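Local coordinates for uncharacterized protein (Thermus thermophilus HB8, PDB 6SCE), which probably acts as a CRISPR defence DNA nuclease switched on by cyclic oligoadenylate through its CARF domains, at residues K232-S237 / E244-R249. Sequence-based numbering, arbitrary orientation.
Sequences KAHLRS and ENVFAR
Val246 meets two residues of the 232-236 helix, His234 and Leu235, chiefly through its methyl CG1. That methyl, anti to the backbone N (chi1 170°), does most of the touching. The nearer partner is Leu235, whose CD2 lies 3.7 Å from Val246 CG1 and 4.1 Å from Val246 CB; the two side chains run past one another in opposite directions. The second is His234: its CD2 comes within 4.2 Å of Val246 CG1, and because the methyl sits near the imidazole plane, the ring offers an edge. His234 ND1 is hydrogen-bonded to the carbonyl oxygen of Ala201, a bond that should fix the ring's rotation and keep the CD2 edge turned to the valine. His234 O accepts from both Ser237 OG, at 2.7 Å, and Ser237 N, at 3.1 Å.

The segment axes approach to 10.2 Å and their directions differ by 152°, so these two segments run roughly antiparallel. Both belong to the beta-alpha-beta crossover between the adjacent parallel strands 225-229 and 260-262, and the contact lies about 22 Å, by nearest atoms, from the bound nucleic acid.

At Phe247 the other branch of Leu235 takes over: CD1 of the leucine is 3.8 Å from CD1 of the phenylalanine, approaching the ring obliquely. CG anti to the carbonyl carbon (chi1 -68°) directs the leucine's branch point, from which CD1 and CD2 reach Phe247 and Val246 respectively. Tyr230 meets the Phe247 ring edge-to-face. Further along the same helix, Trp250 packs against both His234 and Leu235.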
loop_
_atom_site.group_PDB
_atom_site.type_symbol
_atom_site.label_atom_id
_atom_site.label_comp_id
_atom_site.label_asym_id
_atom_site.label_seq_id
_atom_site.Cartn_x
_atom_site.Cartn_y
_atom_site.Cartn_z
ATOM N N LYS A 232 -18.595 -21.883 -0.317
ATOM C CA LYS A 232 -20.036 -21.915 -0.433
ATOM C C LYS A 232 -20.606 -23.159 0.243
ATOM O O LYS A 232 -21.669 -23.072 0.851
ATOM C CB LYS A 232 -20.471 -21.860 -1.888
ATOM C CG LYS A 232 -21.937 -21.476 -2.020
ATOM C CD LYS A 232 -22.364 -21.418 -3.463
ATOM C CE LYS A 232 -22.031 -20.079 -4.079
ATOM N NZ LYS A 232 -22.529 -20.037 -5.477
ATOM N N ALA A 233 -19.892 -24.288 0.174
ATOM C CA ALA A 233 -20.349 -25.497 0.842
ATOM C C ALA A 233 -20.429 -25.290 2.361
ATOM O O ALA A 233 -21.365 -25.756 3.010
ATOM C CB ALA A 233 -19.476 -26.686 0.505
ATOM N N HIS A 234 -19.486 -24.558 2.941
ATOM C CA HIS A 234 -19.616 -24.217 4.338
ATOM C C HIS A 234 -20.850 -23.343 4.625
ATOM O O HIS A 234 -21.546 -23.559 5.624
ATOM C CB HIS A 234 -18.389 -23.506 4.893
ATOM C CG HIS A 234 -18.501 -23.204 6.348
ATOM N ND1 HIS A 234 -18.368 -24.176 7.314
ATOM C CD2 HIS A 234 -18.736 -22.046 7.006
ATOM C CE1 HIS A 234 -18.503 -23.626 8.503
ATOM N NE2 HIS A 234 -18.726 -22.332 8.343
ATOM N N LEU A 235 -21.089 -22.352 3.787
ATOM C CA LEU A 235 -22.261 -21.482 3.956
ATOM C C LEU A 235 -23.579 -22.301 3.915
ATOM O O LEU A 235 -24.513 -22.016 4.671
ATOM C CB LEU A 235 -22.318 -20.435 2.857
ATOM C CG LEU A 235 -21.224 -19.364 2.875
ATOM C CD1 LEU A 235 -21.481 -18.399 1.740
ATOM C CD2 LEU A 235 -21.131 -18.674 4.219
ATOM N N ARG A 236 -23.632 -23.289 3.028
ATOM C CA ARG A 236 -24.812 -24.136 2.907
ATOM C C ARG A 236 -25.054 -25.009 4.135
ATOM O O ARG A 236 -26.171 -25.441 4.372
ATOM C CB ARG A 236 -24.770 -24.956 1.626
ATOM C CG ARG A 236 -25.006 -24.103 0.393
ATOM C CD ARG A 236 -24.633 -24.816 -0.892
ATOM N NE ARG A 236 -25.030 -24.053 -2.083
ATOM C CZ ARG A 236 -24.593 -24.295 -3.313
ATOM N NH1 ARG A 236 -23.718 -25.271 -3.535
ATOM N NH2 ARG A 236 -25.026 -23.559 -4.330
ATOM N N SER A 237 -24.017 -25.229 4.931
ATOM C CA SER A 237 -24.107 -25.962 6.176
ATOM C C SER A 237 -24.583 -25.106 7.371
ATOM O O SER A 237 -24.746 -25.621 8.486
ATOM C CB SER A 237 -22.741 -26.575 6.489
ATOM O OG SER A 237 -21.919 -25.691 7.227
ATOM N N GLU A 244 -25.649 -15.564 6.794
ATOM C CA GLU A 244 -25.445 -14.163 6.487
ATOM C C GLU A 244 -24.302 -13.593 7.331
ATOM O O GLU A 244 -23.534 -12.772 6.828
ATOM C CB GLU A 244 -26.691 -13.306 6.785
ATOM C CG GLU A 244 -27.946 -13.620 5.984
ATOM C CD GLU A 244 -29.162 -12.769 6.455
ATOM O OE1 GLU A 244 -29.113 -12.132 7.551
ATOM O OE2 GLU A 244 -30.174 -12.742 5.726
ATOM N N ASN A 245 -24.229 -13.983 8.598
ATOM C CA ASN A 245 -23.184 -13.478 9.490
ATOM C C ASN A 245 -21.790 -13.955 9.029
ATOM O O ASN A 245 -20.836 -13.173 9.011
ATOM C CB ASN A 245 -23.402 -13.946 10.917
ATOM C CG ASN A 245 -24.636 -13.325 11.557
ATOM O OD1 ASN A 245 -25.237 -12.423 11.000
ATOM N ND2 ASN A 245 -24.990 -13.797 12.737
ATOM N N VAL A 246 -21.700 -15.238 8.691
ATOM C CA VAL A 246 -20.433 -15.855 8.272
ATOM C C VAL A 246 -19.921 -15.191 7.018
ATOM O O VAL A 246 -18.744 -14.794 6.949
ATOM C CB VAL A 246 -20.579 -17.355 8.033
ATOM C CG1 VAL A 246 -19.320 -17.915 7.358
ATOM C CG2 VAL A 246 -20.828 -18.076 9.349
ATOM N N PHE A 247 -20.809 -15.039 6.039
ATOM C CA PHE A 247 -20.462 -14.431 4.781
ATOM C C PHE A 247 -20.020 -12.977 4.902
ATOM O O PHE A 247 -19.056 -12.540 4.222
ATOM C CB PHE A 247 -21.626 -14.502 3.810
ATOM C CG PHE A 247 -21.255 -14.104 2.431
ATOM C CD1 PHE A 247 -20.227 -14.766 1.769
ATOM C CD2 PHE A 247 -21.893 -13.047 1.795
ATOM C CE1 PHE A 247 -19.855 -14.390 0.490
ATOM C CE2 PHE A 247 -21.521 -12.661 0.507
ATOM C CZ PHE A 247 -20.503 -13.333 -0.142
ATOM N N ALA A 248 -20.727 -12.228 5.739
ATOM C CA ALA A 248 -20.373 -10.835 6.011
ATOM C C ALA A 248 -18.975 -10.732 6.636
ATOM O O ALA A 248 -18.220 -9.818 6.314
ATOM C CB ALA A 248 -21.412 -10.187 6.936
ATOM N N ARG A 249 -18.655 -11.655 7.523
ATOM C CA ARG A 249 -17.324 -11.722 8.140
ATOM C C ARG A 249 -16.232 -11.951 7.093
ATOM O O ARG A 249 -15.231 -11.242 7.086
ATOM C CB ARG A 249 -17.251 -12.804 9.200
ATOM C CG ARG A 249 -17.949 -12.445 10.507
ATOM C CD ARG A 249 -17.563 -13.389 11.618
ATOM N NE ARG A 249 -18.139 -14.737 11.499
ATOM C CZ ARG A 249 -19.305 -15.125 12.030
ATOM N NH1 ARG A 249 -20.083 -14.265 12.685
ATOM N NH2 ARG A 249 -19.710 -16.378 11.887
#